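Local coordinates for protein putative glutathionylspermidine synthase (Methylobacillus flagellatus, PDB 3N6X) that probably catalyses an ATP-dependent ligation, as a putative glutathionylspermidine synthase with a circularly permuted ATP-grasp domain, at residues A[95-100]-A[329-334]; A[141-146]-A[308-313]; A[162-167]-A[316-321]; A[220-225]-A[272-277]. All coordinates share one frame; numbering follows the deposited sequence.

Overall arrangement
The four contacts run through one continuous region. Interaction 1 joins two helices by apolar packing, mostly buried but with Met100 exposed at its border; its Leu98 packs on Asp162, Leu164 and Ala318 of interaction 3. Interaction 2 is wholly buried; Asn99 of helix 81-105 is probably hydrogen-bonded to its 141-146 segment. It links two sheets through the side-chain amide of Asn311, whose ND2 also reaches Leu164 O of interaction 3. Interaction 3, the nearest of the four to the centre of the chain, is partly open and carries charge, water, a sulfate ion and glycerol. Interaction 4 is buried parallel strand pairing; its strand 268-275 lies beside strand 308-310 of interaction 2 in the same sheet.

Interaction 1 (A[95-100]-A[329-334]); sequences VKALNM and EMIRFY
A steep helix-helix crossing brings Ala97 of helix 81-105 against Met330, Ile331 and Tyr334 of helix 327-335. The axes of the two short segments pass 8.7 Å apart at 77°, and the small Ala97 sits where they come together: its CB lies 3.7 Å from Ile331 CG1 and 4.1 Å from Met330 CB. To one side, Leu98 CD2 meets the selenium of Met330 (a selenomethionine, like Met100) at 3.9 Å; the Met330 chain runs extended beyond CG to get there. To the other side, the Met100 and Tyr334 side chains run antiparallel alongside one another. Met100 CB lies over a face of the Tyr334 ring, 4.3 Å from its centroid in a CH-pi contact, while Phe333 CD2 lies over the opposite face toward the rim. The bend of Met100 at chi3 (80°) turns CE back to within 3.7 Å of Tyr334 O. The phenol reaches beyond the crossing to a hydrogen bond with Asp104, further along helix 81-105, which fixes the outer end of the ring. The segments share no hydrogen bond; this is apolar helix-helix packing at a steep crossing, with the small Ala97 allowing close approach.

Interaction 2 (A[141-146]-A[308-313]); sequences YAHIAG and TLANAV
Asn311 and Ile144 meet where the end of strand 308-310, part of a mixed six-stranded sheet, reaches the start of strand 144-151 in the large mixed sheet; the two are joined mainly by a side-chain amide, with no strand pairing between them. Hydrogen bonds come first. The Asn311 amide lies alongside the Ile144 backbone and pairs with both its polar atoms: OD1 accepts from Ile144 N at 3.0 Å, and ND2 donates to Ile144 O at 2.9 Å, nearly straight (169°) and on a lone pair of that carbonyl. ND2 also bonds Leu164 O, so the one amide bridges the start of strand 144-151 and the loop after strand 157-163. With an alanine here, the buried N-H and C=O of Ile144 would probably lose their mates across the contact, and Leu164 O one of its donors. The backbone adds a bond from Ala312 N to Tyr141 O, 2.8 Å, just past the cis peptide that precedes Asn311. Packing is the second kind. Tyr141 CD2 touches Ala312 CB at 3.7 Å. With CG anti to its carbonyl carbon (chi1 -57°), His143 swings its ring over Ala310 and past the Asn311 amide, the two planes 33° apart. Ala310 CB then sits against one face of the imidazole, 3.5 Å from the ring centroid and nearest to ND1.

Interaction 3 (A[162-167]-A[316-321]); sequences DNLRTP and GVADDK. With SO4 (sulfate ion), chain B; GOL (glycerol), chain S.
From the end of strand 157-163 the chain turns past the short, weakly bonded helix 316-319, coming closest at Asp162 and Asp319 (CA to CA 5.4 Å) and again at Arg165 and Gly316. Asp319 carries the contact. Its CG lies between the backbone N and the carbonyl carbon (chi1 68°), which directs the carboxylate into the turn. There OD2 takes the N-H of Leu164 at 2.8 Å from above the carboxylate plane, while OD1 is gripped side-on by Arg165 NE, at 2.8 Å, and by NH2, with OD1 lying in the guanidinium plane for both bonds. This salt bridge holds the extended arginine beside the first turn of the helix, where NH2 also makes a weak bond to Gly316 O. Glycerol C1 lies over one guanidinium face, toward its rim. Leu164 CD1 rests on Ala318 CB at 3.5 Å. Within the turn, the backbone N-H groups of Arg165 (N to sulfate O2 2.7 Å) and Thr166 hold a sulfate, consistent with a small anion pocket, although both bound molecules probably came from the crystallisation liquor. Around this contact, Arg94 of helix 81-105 pairs with Asp162, Phe101 and Leu102 of the same helix pack on Ala318, and Ala145 of strand 144-151 lies against Leu164.

Interaction 4 (A[220-225]-A[272-277]); sequences VVLLTP and VIYRRI
Strands 220-223 and 272-275 run parallel, 4.7 Å apart at closest approach and 28° from aligned, with Val220 beside Val272 and Leu222 beside Tyr274. Hydrogen bonds alternate between them: Val221 N to Val272 O, Tyr274 N to Val221 O at 2.9 Å, Leu223 N to Tyr274 O, and Arg276 N to Leu223 O, the last lying just beyond strand 272-275. On the sheet face of Val220, Val272, Leu222 and Tyr274, helix 199-209 packs on Val220 and Tyr274. Leu222 and Tyr274 both set CG anti to the backbone N (chi1 -162° and 171°) and run side by side, Leu222 CD1 touching Tyr274 CD2 at 3.6 Å. Arg276, bent at chi2 and chi3, has CG above the rim of one ring face, 3.7 Å from Leu222 CD2, and NH1 donates to Tyr274 OH at 3.0 Å; NH2 forms a salt bridge with Glu234. A phenylalanine in place of Tyr274 would probably leave Arg276 NH1 without this hydroxyl acceptor and the guanidinium less firmly turned. On the other face Leu223 CB meets Ile273 CG2 at 3.6 Å, and Ile277 CD1 reaches Leu223 CG. Strand 220-223, helix 232-242 and strand 245-247 form a beta-alpha-beta crossover alongside. Backbone bonds thus set the register, apolar contacts line both faces, and the charge of buried Arg276 is probably balanced by Glu234, with the Tyr274 hydroxyl as a further acceptor.

Interaction 1 (A[95-100]-A[329-334])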
loop_
_atom_site.group_PDB
_atom_site.type_symbol
_atom_site.label_atom_id
_atom_site.label_comp_id
_atom_site.label_asym_id
_atom_site.label_seq_id
_atom_site.Cartn_x
_atom_site.Cartn_y
_atom_site.Cartn_z
ATOM N N VAL A 95 6.662 -9.247 -4.916
ATOM C CA VAL A 95 7.249 -9.033 -3.595
ATOM C C VAL A 95 8.431 -9.970 -3.336
ATOM O O VAL A 95 9.437 -9.522 -2.782
ATOM C CB VAL A 95 6.167 -9.044 -2.481
ATOM C CG1 VAL A 95 6.790 -9.081 -1.079
ATOM C CG2 VAL A 95 5.251 -7.839 -2.629
ATOM N N LYS A 96 8.379 -11.226 -3.849
ATOM C CA LYS A 96 9.541 -12.128 -3.713
ATOM C C LYS A 96 10.749 -11.557 -4.434
ATOM O O LYS A 96 11.831 -11.527 -3.867
ATOM C CB LYS A 96 9.235 -13.547 -4.217
ATOM C CG LYS A 96 8.400 -14.370 -3.238
ATOM C CD LYS A 96 7.946 -15.691 -3.870
ATOM C CE LYS A 96 7.439 -16.676 -2.839
ATOM N NZ LYS A 96 6.891 -17.904 -3.480
ATOM N N ALA A 97 10.553 -11.045 -5.651
ATOM C CA ALA A 97 11.637 -10.454 -6.457
ATOM C C ALA A 97 12.177 -9.168 -5.804
ATOM O O ALA A 97 13.381 -8.953 -5.797
ATOM C CB ALA A 97 11.145 -10.163 -7.865
ATOM N N LEU A 98 11.287 -8.359 -5.192
ATOM C CA LEU A 98 11.676 -7.131 -4.484
ATOM C C LEU A 98 12.551 -7.440 -3.256
ATOM O O LEU A 98 13.567 -6.768 -3.050
ATOM C CB LEU A 98 10.440 -6.302 -4.094
ATOM C CG LEU A 98 9.803 -5.472 -5.245
ATOM C CD1 LEU A 98 8.380 -5.035 -4.889
ATOM C CD2 LEU A 98 10.654 -4.233 -5.584
ATOM N N ASN A 99 12.206 -8.512 -2.497
ATOM C CA ASN A 99 12.994 -8.969 -1.340
ATOM C C ASN A 99 14.317 -9.584 -1.760
ATOM O O ASN A 99 15.315 -9.396 -1.079
ATOM C CB ASN A 99 12.188 -9.953 -0.467
ATOM C CG ASN A 99 11.378 -9.253 0.603
ATOM O OD1 ASN A 99 11.876 -8.373 1.320
ATOM N ND2 ASN A 99 10.098 -9.577 0.694
HETATM N N MSE A 100 14.334 -10.317 -2.879
HETATM C CA MSE A 100 15.571 -10.893 -3.401
HETATM C C MSE A 100 16.488 -9.794 -3.974
HETATM O O MSE A 100 17.706 -9.861 -3.805
HETATM C CB MSE A 100 15.267 -11.960 -4.437
HETATM C CG MSE A 100 14.615 -13.181 -3.826
HETATM SE SE MSE A 100 14.133 -14.484 -5.143
HETATM C CE MSE A 100 15.904 -15.253 -5.368
ATOM N N GLU A 329 12.314 -6.626 -14.623
ATOM C CA GLU A 329 13.627 -7.248 -14.845
ATOM C C GLU A 329 14.113 -8.013 -13.614
ATOM O O GLU A 329 14.832 -9.007 -13.767
ATOM C CB GLU A 329 14.679 -6.210 -15.288
ATOM C CG GLU A 329 14.557 -5.754 -16.736
ATOM C CD GLU A 329 14.391 -6.850 -17.774
ATOM O OE1 GLU A 329 15.096 -7.879 -17.682
ATOM O OE2 GLU A 329 13.545 -6.678 -18.678
HETATM N N MSE A 330 13.727 -7.554 -12.378
HETATM C CA MSE A 330 14.060 -8.291 -11.143
HETATM C C MSE A 330 13.357 -9.650 -11.154
HETATM O O MSE A 330 13.944 -10.641 -10.750
HETATM C CB MSE A 330 13.611 -7.526 -9.906
HETATM C CG MSE A 330 14.314 -6.200 -9.691
HETATM SE SE MSE A 330 13.408 -5.254 -8.208
HETATM C CE MSE A 330 14.158 -3.540 -8.497
ATOM N N ILE A 331 12.070 -9.678 -11.560
ATOM C CA ILE A 331 11.294 -10.924 -11.625
ATOM C C ILE A 331 11.983 -11.933 -12.579
ATOM O O ILE A 331 12.262 -13.052 -12.172
ATOM C CB ILE A 331 9.795 -10.665 -11.986
ATOM C CG1 ILE A 331 9.075 -9.874 -10.867
ATOM C CG2 ILE A 331 9.059 -11.989 -12.292
ATOM C CD1 ILE A 331 7.858 -9.048 -11.345
ATOM N N ARG A 332 12.363 -11.487 -13.786
ATOM C CA ARG A 332 13.091 -12.321 -14.763
ATOM C C ARG A 332 14.439 -12.766 -14.224
ATOM O O ARG A 332 14.749 -13.945 -14.294
ATOM C CB ARG A 332 13.273 -11.568 -16.095
ATOM C CG ARG A 332 11.966 -11.155 -16.729
ATOM C CD ARG A 332 12.156 -10.501 -18.065
ATOM N NE ARG A 332 10.883 -10.406 -18.773
ATOM C CZ ARG A 332 10.206 -9.280 -18.948
ATOM N NH1 ARG A 332 10.717 -8.120 -18.552
ATOM N NH2 ARG A 332 9.034 -9.295 -19.558
ATOM N N PHE A 333 15.222 -11.837 -13.626
ATOM C CA PHE A 333 16.559 -12.152 -13.108
ATOM C C PHE A 333 16.544 -13.106 -11.887
ATOM O O PHE A 333 17.260 -14.101 -11.888
ATOM C CB PHE A 333 17.351 -10.857 -12.800
ATOM C CG PHE A 333 18.791 -11.076 -12.373
ATOM C CD1 PHE A 333 19.785 -11.346 -13.318
ATOM C CD2 PHE A 333 19.158 -11.000 -11.029
ATOM C CE1 PHE A 333 21.117 -11.541 -12.924
ATOM C CE2 PHE A 333 20.487 -11.196 -10.639
ATOM C CZ PHE A 333 21.458 -11.469 -11.591
ATOM N N TYR A 334 15.756 -12.795 -10.852
ATOM C CA TYR A 334 15.761 -13.593 -9.623
ATOM C C TYR A 334 14.936 -14.829 -9.681
ATOM O O TYR A 334 15.272 -15.814 -9.013
ATOM C CB TYR A 334 15.348 -12.742 -8.400
ATOM C CG TYR A 334 16.299 -11.592 -8.151
ATOM C CD1 TYR A 334 17.613 -11.821 -7.749
ATOM C CD2 TYR A 334 15.897 -10.275 -8.346
ATOM C CE1 TYR A 334 18.495 -10.764 -7.530
ATOM C CE2 TYR A 334 16.782 -9.218 -8.185
ATOM C CZ TYR A 334 18.080 -9.464 -7.772
ATOM O OH TYR A 334 18.930 -8.412 -7.573
#

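Interaction 2 (A[141-146]-A[308-313])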
loop_
_atom_site.group_PDB
_atom_site.type_symbol
_atom_site.label_atom_id
_atom_site.label_comp_id
_atom_site.label_asym_id
_atom_site.label_seq_id
_atom_site.Cartn_x
_atom_site.Cartn_y
_atom_site.Cartn_z
ATOM N N TYR A 141 13.201 -8.343 3.905
ATOM C CA TYR A 141 13.396 -6.905 4.118
ATOM C C TYR A 141 12.067 -6.217 4.254
ATOM O O TYR A 141 11.901 -5.377 5.140
ATOM C CB TYR A 141 14.199 -6.281 2.975
ATOM C CG TYR A 141 15.664 -6.661 2.985
ATOM C CD1 TYR A 141 16.087 -7.910 2.519
ATOM C CD2 TYR A 141 16.638 -5.770 3.445
ATOM C CE1 TYR A 141 17.432 -8.281 2.563
ATOM C CE2 TYR A 141 17.996 -6.122 3.462
ATOM C CZ TYR A 141 18.389 -7.369 2.998
ATOM O OH TYR A 141 19.721 -7.718 2.988
ATOM N N ALA A 142 11.114 -6.554 3.353
ATOM C CA ALA A 142 9.777 -5.993 3.364
ATOM C C ALA A 142 8.829 -7.036 3.920
ATOM O O ALA A 142 8.267 -7.839 3.164
ATOM C CB ALA A 142 9.352 -5.586 1.950
ATOM N N HIS A 143 8.685 -7.052 5.260
ATOM C CA HIS A 143 7.796 -7.972 5.998
ATOM C C HIS A 143 6.361 -7.662 5.626
ATOM O O HIS A 143 5.532 -8.565 5.544
ATOM C CB HIS A 143 8.034 -7.838 7.528
ATOM C CG HIS A 143 9.457 -8.090 7.911
ATOM N ND1 HIS A 143 10.449 -7.152 7.657
ATOM C CD2 HIS A 143 10.032 -9.209 8.408
ATOM C CE1 HIS A 143 11.588 -7.719 8.043
ATOM N NE2 HIS A 143 11.389 -8.956 8.502
ATOM N N ILE A 144 6.083 -6.373 5.341
ATOM C CA ILE A 144 4.804 -5.911 4.820
ATOM C C ILE A 144 5.071 -5.097 3.546
ATOM O O ILE A 144 5.855 -4.133 3.572
ATOM C CB ILE A 144 4.001 -5.075 5.842
ATOM C CG1 ILE A 144 3.931 -5.762 7.225
ATOM C CG2 ILE A 144 2.583 -4.730 5.283
ATOM C CD1 ILE A 144 3.290 -4.917 8.270
ATOM N N ALA A 145 4.371 -5.441 2.462
ATOM C CA ALA A 145 4.476 -4.733 1.203
ATOM C C ALA A 145 3.095 -4.398 0.694
ATOM O O ALA A 145 2.262 -5.292 0.530
ATOM C CB ALA A 145 5.203 -5.595 0.187
ATOM N N GLY A 146 2.850 -3.117 0.480
ATOM C CA GLY A 146 1.618 -2.635 -0.129
ATOM C C GLY A 146 1.805 -2.487 -1.627
ATOM O O GLY A 146 2.836 -1.981 -2.077
ATOM N N THR A 308 15.501 -7.802 15.609
ATOM C CA THR A 308 14.974 -7.752 14.251
ATOM C C THR A 308 14.117 -6.506 14.096
ATOM O O THR A 308 13.254 -6.253 14.935
ATOM C CB THR A 308 14.145 -9.004 13.919
ATOM O OG1 THR A 308 14.978 -10.149 14.007
ATOM C CG2 THR A 308 13.531 -8.939 12.508
ATOM N N LEU A 309 14.351 -5.737 13.017
ATOM C CA LEU A 309 13.521 -4.587 12.646
ATOM C C LEU A 309 12.670 -4.976 11.459
ATOM O O LEU A 309 13.152 -5.639 10.539
ATOM C CB LEU A 309 14.381 -3.348 12.305
ATOM C CG LEU A 309 15.257 -2.785 13.461
ATOM C CD1 LEU A 309 16.041 -1.580 13.009
ATOM C CD2 LEU A 309 14.418 -2.435 14.677
ATOM N N ALA A 310 11.394 -4.643 11.510
ATOM C CA ALA A 310 10.456 -4.975 10.448
ATOM C C ALA A 310 9.548 -3.779 10.187
ATOM O O ALA A 310 8.879 -3.337 11.101
ATOM C CB ALA A 310 9.629 -6.191 10.844
ATOM N N ASN A 311 9.577 -3.191 8.975
ATOM C CA ASN A 311 10.426 -3.626 7.853
ATOM C C ASN A 311 11.901 -3.291 8.110
ATOM O O ASN A 311 12.220 -2.444 8.957
ATOM C CB ASN A 311 9.954 -2.984 6.549
ATOM C CG ASN A 311 8.626 -3.508 6.044
ATOM O OD1 ASN A 311 8.052 -4.465 6.572
ATOM N ND2 ASN A 311 8.140 -2.932 4.971
ATOM N N ALA A 312 12.796 -4.014 7.437
ATOM C CA ALA A 312 14.229 -3.807 7.550
ATOM C C ALA A 312 14.600 -2.376 7.211
ATOM O O ALA A 312 13.858 -1.697 6.496
ATOM C CB ALA A 312 14.958 -4.755 6.610
ATOM N N VAL A 313 15.767 -1.927 7.696
ATOM C CA VAL A 313 16.343 -0.637 7.346
ATOM C C VAL A 313 16.856 -0.748 5.874
ATOM O O VAL A 313 17.384 -1.790 5.490
ATOM C CB VAL A 313 17.508 -0.285 8.339
ATOM C CG1 VAL A 313 18.351 0.888 7.828
ATOM C CG2 VAL A 313 16.973 0.008 9.742
#

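Interaction 3 (A[162-167]-A[316-321])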
loop_
_atom_site.group_PDB
_atom_site.type_symbol
_atom_site.label_atom_id
_atom_site.label_comp_id
_atom_site.label_asym_id
_atom_site.label_seq_id
_atom_site.Cartn_x
_atom_site.Cartn_y
_atom_site.Cartn_z
ATOM N N ASP A 162 4.896 0.500 -5.570
ATOM C CA ASP A 162 5.197 -0.436 -4.484
ATOM C C ASP A 162 5.364 0.372 -3.175
ATOM O O ASP A 162 5.808 1.514 -3.228
ATOM C CB ASP A 162 6.478 -1.242 -4.807
ATOM C CG ASP A 162 6.385 -2.062 -6.095
ATOM O OD1 ASP A 162 5.573 -3.015 -6.137
ATOM O OD2 ASP A 162 7.150 -1.768 -7.048
ATOM N N ASN A 163 4.952 -0.191 -2.019
ATOM C CA ASN A 163 5.070 0.493 -0.706
ATOM C C ASN A 163 5.754 -0.429 0.280
ATOM O O ASN A 163 5.116 -1.337 0.811
ATOM C CB ASN A 163 3.693 0.923 -0.177
ATOM C CG ASN A 163 2.923 1.790 -1.129
ATOM O OD1 ASN A 163 3.132 3.006 -1.209
ATOM N ND2 ASN A 163 2.024 1.175 -1.887
ATOM N N LEU A 164 7.066 -0.214 0.509
ATOM C CA LEU A 164 7.900 -1.124 1.289
ATOM C C LEU A 164 8.533 -0.497 2.536
ATOM O O LEU A 164 9.367 -1.142 3.182
ATOM C CB LEU A 164 9.029 -1.700 0.378
ATOM C CG LEU A 164 8.648 -2.156 -1.040
ATOM C CD1 LEU A 164 9.885 -2.396 -1.867
ATOM C CD2 LEU A 164 7.819 -3.409 -1.010
ATOM N N ARG A 165 8.213 0.764 2.834
ATOM C CA ARG A 165 8.829 1.474 3.961
ATOM C C ARG A 165 8.055 1.232 5.272
ATOM O O ARG A 165 8.506 0.432 6.107
ATOM C CB ARG A 165 9.001 2.976 3.630
ATOM C CG ARG A 165 10.041 3.193 2.521
ATOM C CD ARG A 165 9.953 4.546 1.868
ATOM N NE ARG A 165 10.530 4.515 0.527
ATOM C CZ ARG A 165 11.056 5.566 -0.089
ATOM N NH1 ARG A 165 11.094 6.747 0.513
ATOM N NH2 ARG A 165 11.563 5.441 -1.306
ATOM N N THR A 166 6.887 1.885 5.437
ATOM C CA THR A 166 5.966 1.657 6.579
ATOM C C THR A 166 4.519 1.586 5.991
ATOM O O THR A 166 3.709 2.495 6.257
ATOM C CB THR A 166 6.100 2.801 7.653
ATOM O OG1 THR A 166 5.836 4.063 7.027
ATOM C CG2 THR A 166 7.475 2.823 8.344
ATOM N N PRO A 167 4.229 0.622 5.044
ATOM C CA PRO A 167 2.902 0.610 4.383
ATOM C C PRO A 167 1.723 0.709 5.344
ATOM O O PRO A 167 1.744 0.114 6.433
ATOM C CB PRO A 167 2.904 -0.708 3.590
ATOM C CG PRO A 167 4.023 -1.500 4.157
ATOM C CD PRO A 167 5.050 -0.515 4.590
ATOM N N GLY A 316 13.852 1.360 1.192
ATOM C CA GLY A 316 13.485 2.493 0.348
ATOM C C GLY A 316 14.101 2.489 -1.041
ATOM O O GLY A 316 13.549 3.090 -1.961
ATOM N N VAL A 317 15.262 1.822 -1.202
ATOM C CA VAL A 317 15.928 1.729 -2.492
ATOM C C VAL A 317 15.093 0.905 -3.506
ATOM O O VAL A 317 15.200 1.138 -4.705
ATOM C CB VAL A 317 17.402 1.237 -2.361
ATOM C CG1 VAL A 317 17.478 -0.246 -1.985
ATOM C CG2 VAL A 317 18.190 1.514 -3.636
ATOM N N ALA A 318 14.216 -0.001 -3.016
ATOM C CA ALA A 318 13.391 -0.857 -3.885
ATOM C C ALA A 318 12.048 -0.220 -4.320
ATOM O O ALA A 318 11.521 -0.577 -5.378
ATOM C CB ALA A 318 13.150 -2.195 -3.224
ATOM N N ASP A 319 11.494 0.699 -3.523
ATOM C CA ASP A 319 10.234 1.324 -3.910
ATOM C C ASP A 319 10.380 2.785 -4.334
ATOM O O ASP A 319 9.378 3.443 -4.605
ATOM C CB ASP A 319 9.151 1.141 -2.833
ATOM C CG ASP A 319 9.417 1.885 -1.543
ATOM O OD1 ASP A 319 10.530 2.435 -1.394
ATOM O OD2 ASP A 319 8.532 1.878 -0.664
ATOM N N ASP A 320 11.633 3.276 -4.448
ATOM C CA ASP A 320 11.924 4.604 -4.991
ATOM C C ASP A 320 11.465 4.684 -6.468
ATOM O O ASP A 320 11.582 3.705 -7.206
ATOM C CB ASP A 320 13.427 4.913 -4.907
ATOM C CG ASP A 320 13.759 6.323 -5.356
ATOM O OD1 ASP A 320 13.593 7.259 -4.544
ATOM O OD2 ASP A 320 14.102 6.500 -6.546
ATOM N N LYS A 321 10.961 5.851 -6.882
ATOM C CA LYS A 321 10.456 6.091 -8.238
ATOM C C LYS A 321 11.456 5.696 -9.348
ATOM O O LYS A 321 11.031 5.197 -10.392
ATOM C CB LYS A 321 9.946 7.550 -8.389
ATOM C CG LYS A 321 10.906 8.523 -9.100
ATOM C CD LYS A 321 11.809 9.286 -8.136
ATOM C CE LYS A 321 12.164 10.666 -8.658
ATOM N NZ LYS A 321 13.033 10.619 -9.867
HETATM S S SO4 B . 5.224 3.353 2.497
HETATM O O1 SO4 B . 3.847 3.034 2.177
HETATM O O2 SO4 B . 6.092 2.274 2.073
HETATM O O3 SO4 B . 5.583 4.584 1.825
HETATM O O4 SO4 B . 5.357 3.563 3.911
HETATM C C1 GOL S . 7.166 5.139 -0.709
HETATM O O1 GOL S . 6.820 3.883 -0.143
HETATM C C2 GOL S . 7.379 4.951 -2.217
HETATM O O2 GOL S . 6.152 4.522 -2.873
HETATM C C3 GOL S . 7.906 6.249 -2.825
HETATM O O3 GOL S . 8.162 6.007 -4.218
HETATM O O HOH W 1 7.492 1.851 -6.426
HETATM O O HOH W 2 9.276 -0.176 -6.892
HETATM O O HOH W 3 11.993 8.110 -2.469
#

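Interaction 4 (A[220-225]-A[272-277])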
loop_
_atom_site.group_PDB
_atom_site.type_symbol
_atom_site.label_atom_id
_atom_site.label_comp_id
_atom_site.label_asym_id
_atom_site.label_seq_id
_atom_site.Cartn_x
_atom_site.Cartn_y
_atom_site.Cartn_z
ATOM N N VAL A 220 7.615 -9.114 20.935
ATOM C CA VAL A 220 7.363 -8.215 19.807
ATOM C C VAL A 220 6.719 -6.925 20.303
ATOM O O VAL A 220 5.786 -6.974 21.093
ATOM C CB VAL A 220 6.489 -8.897 18.708
ATOM C CG1 VAL A 220 6.363 -8.007 17.468
ATOM C CG2 VAL A 220 7.033 -10.276 18.333
ATOM N N VAL A 221 7.226 -5.773 19.852
ATOM C CA VAL A 221 6.653 -4.468 20.188
ATOM C C VAL A 221 6.412 -3.673 18.889
ATOM O O VAL A 221 6.990 -4.002 17.852
ATOM C CB VAL A 221 7.525 -3.654 21.203
ATOM C CG1 VAL A 221 7.759 -4.432 22.503
ATOM C CG2 VAL A 221 8.847 -3.211 20.578
ATOM N N LEU A 222 5.555 -2.653 18.948
ATOM C CA LEU A 222 5.337 -1.755 17.820
ATOM C C LEU A 222 5.920 -0.377 18.183
ATOM O O LEU A 222 5.411 0.286 19.095
ATOM C CB LEU A 222 3.839 -1.635 17.471
ATOM C CG LEU A 222 3.493 -1.075 16.055
ATOM C CD1 LEU A 222 2.054 -1.395 15.690
ATOM C CD2 LEU A 222 3.716 0.444 15.966
ATOM N N LEU A 223 7.013 0.033 17.495
ATOM C CA LEU A 223 7.636 1.341 17.733
ATOM C C LEU A 223 6.927 2.447 16.917
ATOM O O LEU A 223 6.928 2.413 15.689
ATOM C CB LEU A 223 9.145 1.287 17.448
ATOM C CG LEU A 223 9.925 2.601 17.467
ATOM C CD1 LEU A 223 9.988 3.208 18.881
ATOM C CD2 LEU A 223 11.325 2.400 16.917
ATOM N N THR A 224 6.257 3.371 17.623
ATOM C CA THR A 224 5.500 4.467 17.013
ATOM C C THR A 224 6.185 5.835 17.238
ATOM O O THR A 224 6.783 6.057 18.301
ATOM C CB THR A 224 4.039 4.483 17.558
ATOM O OG1 THR A 224 3.299 5.498 16.884
ATOM C CG2 THR A 224 3.968 4.741 19.077
ATOM N N PRO A 225 6.055 6.797 16.280
ATOM C CA PRO A 225 6.567 8.152 16.550
ATOM C C PRO A 225 5.740 8.862 17.630
ATOM O O PRO A 225 6.263 9.707 18.345
ATOM C CB PRO A 225 6.468 8.854 15.198
ATOM C CG PRO A 225 5.447 8.109 14.443
ATOM C CD PRO A 225 5.404 6.707 14.955
ATOM N N VAL A 272 11.839 -8.461 18.495
ATOM C CA VAL A 272 11.374 -7.989 17.191
ATOM C C VAL A 272 10.659 -6.656 17.359
ATOM O O VAL A 272 9.773 -6.535 18.206
ATOM C CB VAL A 272 10.458 -9.032 16.456
ATOM C CG1 VAL A 272 10.094 -8.552 15.051
ATOM C CG2 VAL A 272 11.106 -10.420 16.406
ATOM N N ILE A 273 11.031 -5.659 16.541
ATOM C CA ILE A 273 10.364 -4.352 16.544
ATOM C C ILE A 273 9.663 -4.141 15.210
ATOM O O ILE A 273 10.318 -4.105 14.155
ATOM C CB ILE A 273 11.355 -3.183 16.834
ATOM C CG1 ILE A 273 11.967 -3.287 18.241
ATOM C CG2 ILE A 273 10.667 -1.823 16.619
ATOM C CD1 ILE A 273 13.308 -2.496 18.399
ATOM N N TYR A 274 8.342 -4.002 15.250
ATOM C CA TYR A 274 7.569 -3.647 14.082
ATOM C C TYR A 274 7.655 -2.136 14.027
ATOM O O TYR A 274 7.044 -1.454 14.849
ATOM C CB TYR A 274 6.116 -4.157 14.236
ATOM C CG TYR A 274 5.121 -3.672 13.196
ATOM C CD1 TYR A 274 5.530 -3.352 11.903
ATOM C CD2 TYR A 274 3.757 -3.663 13.465
ATOM C CE1 TYR A 274 4.621 -2.896 10.948
ATOM C CE2 TYR A 274 2.832 -3.240 12.508
ATOM C CZ TYR A 274 3.270 -2.846 11.254
ATOM O OH TYR A 274 2.359 -2.417 10.310
ATOM N N ARG A 275 8.569 -1.613 13.190
ATOM C CA ARG A 275 8.806 -0.166 13.169
ATOM C C ARG A 275 7.841 0.601 12.287
ATOM O O ARG A 275 7.679 0.276 11.106
ATOM C CB ARG A 275 10.294 0.191 12.861
ATOM C CG ARG A 275 10.810 -0.286 11.516
ATOM C CD ARG A 275 11.624 0.780 10.805
ATOM N NE ARG A 275 12.022 0.343 9.464
ATOM C CZ ARG A 275 11.625 0.935 8.338
ATOM N NH1 ARG A 275 10.858 2.019 8.384
ATOM N NH2 ARG A 275 12.013 0.461 7.157
ATOM N N ARG A 276 7.177 1.605 12.864
ATOM C CA ARG A 276 6.304 2.486 12.101
ATOM C C ARG A 276 6.901 3.899 12.095
ATOM O O ARG A 276 6.187 4.900 12.052
ATOM C CB ARG A 276 4.847 2.434 12.615
ATOM C CG ARG A 276 4.145 1.076 12.357
ATOM C CD ARG A 276 3.933 0.757 10.865
ATOM N NE ARG A 276 3.014 1.707 10.226
ATOM C CZ ARG A 276 1.717 1.487 10.054
ATOM N NH1 ARG A 276 1.179 0.329 10.418
ATOM N NH2 ARG A 276 0.948 2.418 9.507
ATOM N N ILE A 277 8.228 3.955 12.136
ATOM C CA ILE A 277 9.026 5.180 12.077
ATOM C C ILE A 277 9.963 5.055 10.864
ATOM O O ILE A 277 10.412 3.949 10.568
ATOM C CB ILE A 277 9.834 5.355 13.408
ATOM C CG1 ILE A 277 8.887 5.541 14.613
ATOM C CG2 ILE A 277 10.822 6.496 13.311
ATOM C CD1 ILE A 277 9.553 5.838 15.914
#